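PDB 5KKU: polyketide synthase type I from Bacillus amyloliquefaciens, which includes an N-terminal dehydratase domain of the difficidin assembly line, which probably removes water from carrier-bound polyketide intermediates. Local coordinates for residues 167-173 against 202-207; 224-230 against 273-279; 237-241 against 262-268. All blocks are in the same frame, centred on the assembly; numbering follows the deposited sequence.

Contact 1: 167-173 against 202-207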
loop_
_atom_site.group_PDB
_atom_site.type_symbol
_atom_site.label_atom_id
_atom_site.label_comp_id
_atom_site.label_asym_id
_atom_site.label_seq_id
_atom_site.Cartn_x
_atom_site.Cartn_y
_atom_site.Cartn_z
ATOM N N GLN A 167 -21.315 3.153 1.086
ATOM C CA GLN A 167 -21.619 1.885 1.681
ATOM C C GLN A 167 -22.992 1.397 1.243
ATOM O O GLN A 167 -23.933 2.127 1.295
ATOM C CB GLN A 167 -21.566 2.002 3.189
ATOM C CG GLN A 167 -21.440 0.716 3.890
ATOM C CD GLN A 167 -21.483 0.882 5.372
ATOM O OE1 GLN A 167 -20.477 0.819 6.037
ATOM N NE2 GLN A 167 -22.631 1.132 5.883
ATOM N N LEU A 168 -23.075 0.146 0.839
ATOM C CA LEU A 168 -24.343 -0.420 0.448
ATOM C C LEU A 168 -24.841 -1.514 1.358
ATOM O O LEU A 168 -24.253 -2.558 1.408
ATOM C CB LEU A 168 -24.311 -0.917 -0.977
ATOM C CG LEU A 168 -25.565 -1.658 -1.407
ATOM C CD1 LEU A 168 -26.755 -0.722 -1.530
ATOM C CD2 LEU A 168 -25.377 -2.506 -2.623
ATOM N N GLN A 169 -25.875 -1.269 2.135
ATOM C CA GLN A 169 -26.411 -2.259 3.090
ATOM C C GLN A 169 -25.534 -2.828 4.145
ATOM O O GLN A 169 -25.813 -3.841 4.706
ATOM C CB GLN A 169 -27.337 -3.238 2.362
ATOM C CG GLN A 169 -28.623 -2.612 1.882
ATOM C CD GLN A 169 -29.383 -3.448 0.895
ATOM O OE1 GLN A 169 -29.225 -4.626 0.843
ATOM N NE2 GLN A 169 -30.233 -2.830 0.131
ATOM N N ASP A 170 -24.452 -2.156 4.427
ATOM C CA ASP A 170 -23.553 -2.586 5.396
ATOM C C ASP A 170 -22.650 -3.729 4.905
ATOM O O ASP A 170 -21.984 -4.334 5.683
ATOM C CB ASP A 170 -24.083 -2.890 6.774
ATOM C CG ASP A 170 -25.008 -4.041 6.744
ATOM O OD1 ASP A 170 -25.116 -4.712 5.701
ATOM O OD2 ASP A 170 -25.649 -4.290 7.764
ATOM N N LYS A 171 -22.668 -4.000 3.592
ATOM C CA LYS A 171 -22.207 -5.293 3.129
ATOM C C LYS A 171 -21.102 -4.927 2.128
ATOM O O LYS A 171 -20.192 -5.660 1.937
ATOM C CB LYS A 171 -23.289 -6.041 2.466
ATOM C CG LYS A 171 -24.073 -6.944 3.371
ATOM C CD LYS A 171 -24.799 -8.027 2.601
ATOM C CE LYS A 171 -26.238 -8.164 3.026
ATOM N NZ LYS A 171 -27.110 -8.854 2.045
ATOM N N GLU A 172 -21.227 -3.807 1.453
ATOM C CA GLU A 172 -20.223 -3.444 0.476
ATOM C C GLU A 172 -19.750 -2.017 0.612
ATOM O O GLU A 172 -20.421 -1.203 1.105
ATOM C CB GLU A 172 -20.738 -3.630 -0.940
ATOM C CG GLU A 172 -21.139 -5.046 -1.310
ATOM C CD GLU A 172 -21.962 -5.118 -2.577
ATOM O OE1 GLU A 172 -21.463 -4.942 -3.664
ATOM O OE2 GLU A 172 -23.146 -5.351 -2.475
ATOM N N GLU A 173 -18.550 -1.766 0.153
ATOM C CA GLU A 173 -17.973 -0.459 0.188
ATOM C C GLU A 173 -17.280 -0.059 -1.111
ATOM O O GLU A 173 -16.718 -0.861 -1.795
ATOM C CB GLU A 173 -16.998 -0.391 1.346
ATOM C CG GLU A 173 -16.254 0.891 1.512
ATOM C CD GLU A 173 -15.226 0.833 2.603
ATOM O OE1 GLU A 173 -14.048 0.977 2.318
ATOM O OE2 GLU A 173 -15.586 0.639 3.738
ATOM N N LEU A 202 -7.171 1.224 3.180
ATOM C CA LEU A 202 -8.178 1.662 4.083
ATOM C C LEU A 202 -9.515 1.074 3.760
ATOM O O LEU A 202 -10.459 1.402 4.371
ATOM C CB LEU A 202 -8.265 3.169 4.055
ATOM C CG LEU A 202 -7.085 3.914 4.639
ATOM C CD1 LEU A 202 -7.214 5.399 4.507
ATOM C CD2 LEU A 202 -6.928 3.577 6.093
ATOM N N ALA A 203 -9.573 0.194 2.785
ATOM C CA ALA A 203 -10.808 -0.517 2.456
ATOM C C ALA A 203 -11.478 -1.243 3.619
ATOM O O ALA A 203 -10.850 -1.898 4.393
ATOM C CB ALA A 203 -10.587 -1.470 1.315
ATOM N N GLY A 204 -12.766 -1.061 3.728
ATOM C CA GLY A 204 -13.533 -1.694 4.763
ATOM C C GLY A 204 -13.656 -0.865 5.996
ATOM O O GLY A 204 -14.252 -1.290 6.907
ATOM N N SER A 205 -13.076 0.321 6.007
ATOM C CA SER A 205 -13.175 1.183 7.157
ATOM C C SER A 205 -14.610 1.552 7.524
ATOM O O SER A 205 -14.928 1.722 8.670
ATOM C CB SER A 205 -12.365 2.435 6.955
ATOM O OG SER A 205 -11.004 2.152 6.891
ATOM N N SER A 206 -15.479 1.694 6.564
ATOM C CA SER A 206 -16.840 2.006 6.843
ATOM C C SER A 206 -17.505 0.833 7.538
ATOM O O SER A 206 -18.398 0.981 8.287
ATOM C CB SER A 206 -17.532 2.346 5.538
ATOM O OG SER A 206 -18.051 1.209 4.916
ATOM N N PHE A 207 -17.098 -0.371 7.248
ATOM C CA PHE A 207 -17.658 -1.469 7.983
ATOM C C PHE A 207 -17.053 -1.345 9.347
ATOM O O PHE A 207 -15.855 -1.360 9.459
ATOM C CB PHE A 207 -17.217 -2.788 7.426
ATOM C CG PHE A 207 -17.577 -3.009 6.004
ATOM C CD1 PHE A 207 -18.840 -2.756 5.549
ATOM C CD2 PHE A 207 -16.660 -3.505 5.148
ATOM C CE1 PHE A 207 -19.166 -2.995 4.260
ATOM C CE2 PHE A 207 -16.977 -3.734 3.864
ATOM C CZ PHE A 207 -18.229 -3.467 3.414
#
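The carboxylate of E173 reaches from its strand into the loop 202-207 and is gripped there by backbone N-H groups. G204 N donates to E173 OE1 at 2.8 Å, 44° out of the carboxylate plane, whereas S206 N meets E173 OE2 at 3.0 Å on the syn side and nearer that plane. S206 OG also lies 2.8 Å from E173 OE2, with its proton not settled. The reach comes from an almost fully stretched side chain: E173 CG stands opposite the backbone N (chi1 178°) and the chain stays extended beyond it. S206 has its OG between its own N and carbonyl carbon (chi1 88°), a rotation that turns the hydroxyl to E173 and to the amide end of Q167, itself extended from the neighbouring strand.

The F207 ring fills the other half of the contact. Its far end lies against the hairpin bend, where F207 CZ comes within 3.3 Å of K171 O and F207 CE1 within 3.4 Å of D170 O, both oblique to the ring. E173 CB packs on the same end of the ring, 3.9 Å from F207 CZ. The hairpin carries a classic beta bulge beside its bend, K171 and E172 both facing L168, whose carbonyl O takes both N-H groups from one face. Around the contact, W139 touches Q167 and S206, and K243 and R246 touch F207.

On the loop side, S205 N and S205 OG both donate to L202 O, the side-chain bond being 2.7 Å. G204 takes a positive phi, the conformation expected at the third position of the type II beta turn L202-S205, here tied to a bulged beta hairpin in the predicted C-terminal hotdog fold.

Contact 2: 224-230 against 273-279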
loop_
_atom_site.group_PDB
_atom_site.type_symbol
_atom_site.label_atom_id
_atom_site.label_comp_id
_atom_site.label_asym_id
_atom_site.label_seq_id
_atom_site.Cartn_x
_atom_site.Cartn_y
_atom_site.Cartn_z
ATOM N N ILE A 224 0.190 -9.918 2.351
ATOM C CA ILE A 224 -0.808 -9.813 1.302
ATOM C C ILE A 224 -0.726 -11.106 0.553
ATOM O O ILE A 224 0.322 -11.449 0.151
ATOM C CB ILE A 224 -0.600 -8.604 0.340
ATOM C CG1 ILE A 224 -0.965 -7.286 0.989
ATOM C CG2 ILE A 224 -1.413 -8.734 -0.927
ATOM C CD1 ILE A 224 -0.614 -6.067 0.183
ATOM N N ASP A 225 -1.795 -11.832 0.400
ATOM C CA ASP A 225 -1.701 -13.117 -0.268
ATOM C C ASP A 225 -1.422 -12.950 -1.737
ATOM O O ASP A 225 -0.577 -13.580 -2.273
ATOM C CB ASP A 225 -2.916 -13.983 -0.038
ATOM C CG ASP A 225 -2.790 -14.846 1.163
ATOM O OD1 ASP A 225 -1.845 -14.701 1.937
ATOM O OD2 ASP A 225 -3.638 -15.691 1.383
ATOM N N ARG A 226 -2.148 -12.058 -2.387
ATOM C CA ARG A 226 -1.919 -11.735 -3.762
ATOM C C ARG A 226 -2.271 -10.313 -4.104
ATOM O O ARG A 226 -3.284 -9.829 -3.681
ATOM C CB ARG A 226 -2.633 -12.703 -4.706
ATOM C CG ARG A 226 -2.410 -12.375 -6.158
ATOM C CD ARG A 226 -2.935 -13.397 -7.138
ATOM N NE ARG A 226 -4.257 -13.018 -7.571
ATOM C CZ ARG A 226 -4.529 -12.477 -8.728
ATOM N NH1 ARG A 226 -3.589 -12.301 -9.615
ATOM N NH2 ARG A 226 -5.745 -12.151 -8.990
ATOM N N PHE A 227 -1.424 -9.657 -4.867
ATOM C CA PHE A 227 -1.715 -8.380 -5.456
ATOM C C PHE A 227 -1.340 -8.395 -6.916
ATOM O O PHE A 227 -0.316 -8.876 -7.273
ATOM C CB PHE A 227 -1.005 -7.238 -4.740
ATOM C CG PHE A 227 -1.477 -5.897 -5.139
ATOM C CD1 PHE A 227 -0.941 -5.274 -6.199
ATOM C CD2 PHE A 227 -2.475 -5.246 -4.425
ATOM C CE1 PHE A 227 -1.386 -4.041 -6.588
ATOM C CE2 PHE A 227 -2.908 -4.002 -4.802
ATOM C CZ PHE A 227 -2.364 -3.405 -5.893
ATOM N N CYS A 228 -2.180 -7.877 -7.768
ATOM C CA CYS A 228 -1.945 -7.952 -9.176
ATOM C C CYS A 228 -2.443 -6.712 -9.897
ATOM O O CYS A 228 -3.582 -6.398 -9.789
ATOM C CB CYS A 228 -2.605 -9.212 -9.716
ATOM S SG CYS A 228 -2.416 -9.535 -11.447
ATOM N N MET A 229 -1.778 -5.910 -10.607
ATOM C CA MET A 229 -2.026 -4.752 -11.468
ATOM C C MET A 229 -2.470 -5.195 -12.852
ATOM O O MET A 229 -1.759 -5.938 -13.525
ATOM C CB MET A 229 -0.781 -3.866 -11.586
ATOM C CG MET A 229 -0.358 -3.182 -10.297
ATOM S SD MET A 229 -1.636 -2.093 -9.632
ATOM C CE MET A 229 -1.686 -0.811 -10.884
ATOM N N TYR A 230 -3.643 -4.875 -13.304
ATOM C CA TYR A 230 -3.907 -5.329 -14.633
ATOM C C TYR A 230 -3.789 -4.180 -15.606
ATOM O O TYR A 230 -3.456 -4.358 -16.732
ATOM C CB TYR A 230 -5.229 -6.012 -14.731
ATOM C CG TYR A 230 -5.329 -7.260 -13.977
ATOM C CD1 TYR A 230 -4.938 -8.464 -14.516
ATOM C CD2 TYR A 230 -5.839 -7.261 -12.719
ATOM C CE1 TYR A 230 -5.067 -9.626 -13.812
ATOM C CE2 TYR A 230 -5.974 -8.410 -12.020
ATOM C CZ TYR A 230 -5.595 -9.576 -12.565
ATOM O OH TYR A 230 -5.734 -10.658 -11.807
ATOM N N LEU A 273 -8.768 -2.784 -12.419
ATOM C CA LEU A 273 -7.438 -2.232 -12.546
ATOM C C LEU A 273 -6.472 -3.043 -11.724
ATOM O O LEU A 273 -5.405 -3.303 -12.182
ATOM C CB LEU A 273 -7.319 -0.745 -12.208
ATOM C CG LEU A 273 -8.398 0.240 -12.583
ATOM C CD1 LEU A 273 -8.348 1.499 -11.770
ATOM C CD2 LEU A 273 -8.466 0.545 -14.053
ATOM N N ALA A 274 -6.879 -3.434 -10.541
ATOM C CA ALA A 274 -6.074 -4.216 -9.674
ATOM C C ALA A 274 -6.856 -5.140 -8.742
ATOM O O ALA A 274 -7.954 -4.879 -8.421
ATOM C CB ALA A 274 -5.176 -3.296 -8.900
ATOM N N GLU A 275 -6.235 -6.196 -8.270
ATOM C CA GLU A 275 -6.827 -7.100 -7.336
ATOM C C GLU A 275 -5.929 -7.331 -6.150
ATOM O O GLU A 275 -4.746 -7.562 -6.302
ATOM C CB GLU A 275 -7.107 -8.441 -7.988
ATOM C CG GLU A 275 -8.217 -8.505 -8.997
ATOM C CD GLU A 275 -8.582 -9.921 -9.323
ATOM O OE1 GLU A 275 -7.728 -10.661 -9.704
ATOM O OE2 GLU A 275 -9.707 -10.311 -9.149
ATOM N N CYS A 276 -6.507 -7.348 -4.988
ATOM C CA CYS A 276 -5.799 -7.628 -3.803
ATOM C C CYS A 276 -6.486 -8.694 -3.012
ATOM O O CYS A 276 -7.553 -8.522 -2.560
ATOM C CB CYS A 276 -5.633 -6.371 -2.993
ATOM S SG CYS A 276 -4.708 -6.528 -1.504
ATOM N N GLU A 277 -5.820 -9.787 -2.793
ATOM C CA GLU A 277 -6.417 -10.878 -2.088
ATOM C C GLU A 277 -5.876 -10.970 -0.702
ATOM O O GLU A 277 -4.703 -11.104 -0.543
ATOM C CB GLU A 277 -6.127 -12.158 -2.809
ATOM C CG GLU A 277 -7.045 -12.467 -3.923
ATOM C CD GLU A 277 -6.665 -13.734 -4.586
ATOM O OE1 GLU A 277 -6.263 -14.664 -3.881
ATOM O OE2 GLU A 277 -6.759 -13.789 -5.794
ATOM N N LYS A 278 -6.750 -10.882 0.259
ATOM C CA LYS A 278 -6.424 -11.017 1.635
ATOM C C LYS A 278 -5.340 -10.068 2.156
ATOM O O LYS A 278 -4.287 -10.480 2.519
ATOM C CB LYS A 278 -6.124 -12.471 1.949
ATOM C CG LYS A 278 -6.303 -12.817 3.394
ATOM C CD LYS A 278 -5.378 -13.921 3.827
ATOM C CE LYS A 278 -5.985 -14.764 4.934
ATOM N NZ LYS A 278 -6.264 -14.070 6.220
ATOM N N LEU A 279 -5.641 -8.791 2.240
ATOM C CA LEU A 279 -4.750 -7.862 2.903
ATOM C C LEU A 279 -4.903 -8.001 4.381
ATOM O O LEU A 279 -5.920 -7.741 4.936
ATOM C CB LEU A 279 -4.952 -6.435 2.440
ATOM C CG LEU A 279 -4.500 -5.321 3.365
ATOM C CD1 LEU A 279 -3.014 -5.179 3.323
ATOM C CD2 LEU A 279 -5.152 -4.009 3.061
#
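I224 CG1 packs against L279 CD1 just before the chain turns a corner at D225; beyond it, 226-229 and 273-279 form an antiparallel strand pair of the predicted C-terminal hotdog fold. The axes of these two strands run 4.6 Å apart at 175°, and a classic beta bulge sets D225 and R226 both opposite E277.

On the face of I224, F227 and M229 the bumps are apolar. The F227 ring, swung opposite its backbone N (chi1 -169°), lies along the neighbouring strand: its CD2 rests 3.6 Å from C276 CB, its CZ reaches the methyl of A274, and E275 O lies over one face. C276 SG sits at the ring edge, 5.2 Å from the centroid, and the sulfur lies between that edge and I224 CG2. Further along, the A274 methyl is the small bump that fits between F227 CZ and M229 SD, its CB 3.8 Å from M229 SD, the methionine chain bending at both chi2 and chi3. I39 of helix 37-49 packs on I224 and F227, and F263 of strand 258-266 on F227 and C276.

The opposite face carries the charged groups R226, E275 and E277, with C228 among them. The guanidinium is held at its edge by two carboxylates: R226 NE points straight at E277 OE2 (3.2 Å, 171°) but meets it from well above the carboxylate plane, while R226 NH2 forms a salt bridge to E275 OE1 at 2.6 Å. E56 takes R226 NH1 in a further salt bridge. C228 SG lies against one face of the Y230 ring, offset toward its rim, and Y230 CE2 passes E275 CG. At the end of the ring, Y230 OH donates to E275 OE1 at 2.9 Å, approaching on the anti side of the carboxylate.

Contact 3: 237-241 against 262-268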
loop_
_atom_site.group_PDB
_atom_site.type_symbol
_atom_site.label_atom_id
_atom_site.label_comp_id
_atom_site.label_asym_id
_atom_site.label_seq_id
_atom_site.Cartn_x
_atom_site.Cartn_y
_atom_site.Cartn_z
ATOM N N ILE A 237 -9.805 6.499 -9.127
ATOM C CA ILE A 237 -10.097 5.093 -8.985
ATOM C C ILE A 237 -11.219 4.768 -8.029
ATOM O O ILE A 237 -11.646 5.581 -7.243
ATOM C CB ILE A 237 -8.893 4.271 -8.581
ATOM C CG1 ILE A 237 -8.430 4.669 -7.196
ATOM C CG2 ILE A 237 -7.784 4.385 -9.593
ATOM C CD1 ILE A 237 -7.467 3.737 -6.557
ATOM N N TYR A 238 -11.687 3.549 -8.084
ATOM C CA TYR A 238 -12.780 3.107 -7.263
ATOM C C TYR A 238 -12.456 1.813 -6.605
ATOM O O TYR A 238 -12.523 0.806 -7.220
ATOM C CB TYR A 238 -14.049 2.997 -8.092
ATOM C CG TYR A 238 -14.430 4.278 -8.756
ATOM C CD1 TYR A 238 -13.837 4.686 -9.909
ATOM C CD2 TYR A 238 -15.367 5.063 -8.219
ATOM C CE1 TYR A 238 -14.165 5.858 -10.474
ATOM C CE2 TYR A 238 -15.702 6.235 -8.778
ATOM C CZ TYR A 238 -15.123 6.613 -9.913
ATOM O OH TYR A 238 -15.483 7.765 -10.425
ATOM N N THR A 239 -12.094 1.890 -5.352
ATOM C CA THR A 239 -11.736 0.769 -4.568
ATOM C C THR A 239 -12.948 0.067 -3.959
ATOM O O THR A 239 -13.575 0.559 -3.083
ATOM C CB THR A 239 -10.686 1.169 -3.507
ATOM O OG1 THR A 239 -9.506 1.639 -4.158
ATOM C CG2 THR A 239 -10.348 0.004 -2.651
ATOM N N TYR A 240 -13.264 -1.106 -4.438
ATOM C CA TYR A 240 -14.362 -1.836 -3.967
ATOM C C TYR A 240 -13.945 -2.892 -2.954
ATOM O O TYR A 240 -12.952 -3.542 -3.125
ATOM C CB TYR A 240 -15.036 -2.486 -5.140
ATOM C CG TYR A 240 -16.063 -3.488 -4.777
ATOM C CD1 TYR A 240 -17.351 -3.116 -4.570
ATOM C CD2 TYR A 240 -15.756 -4.796 -4.671
ATOM C CE1 TYR A 240 -18.292 -4.005 -4.222
ATOM C CE2 TYR A 240 -16.704 -5.707 -4.327
ATOM C CZ TYR A 240 -17.977 -5.295 -4.115
ATOM O OH TYR A 240 -18.915 -6.142 -3.766
ATOM N N SER A 241 -14.729 -3.073 -1.922
ATOM C CA SER A 241 -14.471 -4.025 -0.877
ATOM C C SER A 241 -15.790 -4.633 -0.328
ATOM O O SER A 241 -16.773 -3.976 -0.224
ATOM C CB SER A 241 -13.643 -3.328 0.179
ATOM O OG SER A 241 -13.487 -4.031 1.342
ATOM N N ASP A 262 -9.978 -8.514 1.165
ATOM C CA ASP A 262 -9.783 -8.444 -0.266
ATOM C C ASP A 262 -10.291 -7.126 -0.728
ATOM O O ASP A 262 -11.240 -6.623 -0.178
ATOM C CB ASP A 262 -10.632 -9.470 -1.007
ATOM C CG ASP A 262 -10.175 -10.897 -0.830
ATOM O OD1 ASP A 262 -9.069 -11.139 -0.380
ATOM O OD2 ASP A 262 -10.972 -11.773 -1.177
ATOM N N PHE A 263 -9.672 -6.498 -1.689
ATOM C CA PHE A 263 -10.256 -5.341 -2.301
ATOM C C PHE A 263 -10.032 -5.426 -3.780
ATOM O O PHE A 263 -9.133 -6.094 -4.189
ATOM C CB PHE A 263 -9.802 -3.990 -1.668
ATOM C CG PHE A 263 -8.360 -3.605 -1.891
ATOM C CD1 PHE A 263 -7.920 -3.084 -3.080
ATOM C CD2 PHE A 263 -7.455 -3.711 -0.874
ATOM C CE1 PHE A 263 -6.608 -2.717 -3.254
ATOM C CE2 PHE A 263 -6.159 -3.355 -1.053
ATOM C CZ PHE A 263 -5.737 -2.858 -2.251
ATOM N N THR A 264 -10.846 -4.760 -4.577
ATOM C CA THR A 264 -10.616 -4.652 -5.999
ATOM C C THR A 264 -10.639 -3.208 -6.402
ATOM O O THR A 264 -11.476 -2.493 -5.967
ATOM C CB THR A 264 -11.676 -5.405 -6.828
ATOM O OG1 THR A 264 -11.789 -6.741 -6.371
ATOM C CG2 THR A 264 -11.359 -5.352 -8.311
ATOM N N ILE A 265 -9.731 -2.789 -7.255
ATOM C CA ILE A 265 -9.672 -1.418 -7.701
ATOM C C ILE A 265 -10.230 -1.317 -9.086
ATOM O O ILE A 265 -9.729 -1.924 -9.962
ATOM C CB ILE A 265 -8.246 -0.844 -7.639
ATOM C CG1 ILE A 265 -7.623 -1.001 -6.265
ATOM C CG2 ILE A 265 -8.279 0.616 -7.932
ATOM C CD1 ILE A 265 -6.289 -0.345 -6.091
ATOM N N TYR A 266 -11.280 -0.551 -9.237
ATOM C CA TYR A 266 -11.935 -0.316 -10.507
ATOM C C TYR A 266 -11.637 1.038 -11.124
ATOM O O TYR A 266 -11.356 1.945 -10.415
ATOM C CB TYR A 266 -13.430 -0.453 -10.328
ATOM C CG TYR A 266 -13.882 -1.842 -10.078
ATOM C CD1 TYR A 266 -13.997 -2.765 -11.099
ATOM C CD2 TYR A 266 -14.188 -2.246 -8.796
ATOM C CE1 TYR A 266 -14.409 -4.034 -10.831
ATOM C CE2 TYR A 266 -14.600 -3.508 -8.534
ATOM C CZ TYR A 266 -14.696 -4.398 -9.539
ATOM O OH TYR A 266 -15.094 -5.612 -9.197
ATOM N N ASP A 267 -11.575 1.035 -12.399
ATOM C CA ASP A 267 -11.961 2.179 -12.916
ATOM C C ASP A 267 -13.477 2.212 -12.836
ATOM O O ASP A 267 -14.259 1.462 -12.391
ATOM C CB ASP A 267 -11.347 2.528 -14.273
ATOM C CG ASP A 267 -11.857 1.689 -15.420
ATOM O OD1 ASP A 267 -12.924 1.121 -15.322
ATOM O OD2 ASP A 267 -11.191 1.627 -16.452
ATOM N N ARG A 268 -13.739 3.377 -13.376
ATOM C CA ARG A 268 -14.963 4.082 -13.527
ATOM C C ARG A 268 -15.915 3.483 -14.516
ATOM O O ARG A 268 -17.080 3.430 -14.251
ATOM C CB ARG A 268 -14.631 5.495 -13.949
ATOM C CG ARG A 268 -15.790 6.387 -14.228
ATOM C CD ARG A 268 -16.703 6.528 -13.052
ATOM N NE ARG A 268 -17.984 6.920 -13.535
ATOM C CZ ARG A 268 -18.837 7.703 -12.913
ATOM N NH1 ARG A 268 -19.992 7.957 -13.475
ATOM N NH2 ARG A 268 -18.554 8.211 -11.737
#
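S241 lies alongside D262 and F263, with S241 CB 4.3 Å from F263 CB. The carboxylate of D262 turns away from 237-241, toward K278 N. F263, whose CG stands between its own N and carbonyl carbon (chi1 69°), lays its ring obliquely against T239 CG2, with CD1 4.0 Å away. T264 then pairs with Y240 by two backbone bonds: T264 N donates to Y240 O, and Y240 N meets T264 O at 2.7 Å. At I265 the branch CG2 nests against I237 CD1 at 3.5 Å, while CG1 runs beside T239 OG1, which is hydrogen-bonded to S200 OG. These strands form an antiparallel beta hairpin of the predicted C-terminal hotdog fold, their short axes at 157°. Y266 makes the next two-bond pair, with Y238, and its ring lies beside Y240: Y240 CB meets the ring edge at Y266 CE2, 3.6 Å away, while T264 CG2 lies over one face, toward the rim. Past D267, the R268 chain crosses the Y238 ring obliquely, its CB at Y238 CE1 and its CD 3.1 Å from Y238 OH. R268 NH2 adds a weak but straight bond to that hydroxyl, which is also hydrogen-bonded to E176 OE2.

Contact 2 is buried, while contacts 1 and 3 are partly buried. Contact 3 is nested in the chain loop closed by contact 2, and the two share a sheet: strands 258-266 and 272-283 are neighbours, joined by L273 N to I265 O. Strand 172-178 pairs with 236-248 and so carries contact 1 onto contact 3, where E172 OE1 meets Y240 OH. Both strand pairs are held by antiparallel backbone bonds, interrupted by a bulge in contact 2, but contact 2 adds salt bridges and contact 3 tyrosine packing. In contact 1 a single carboxylate holds a loop by its backbone N-H groups.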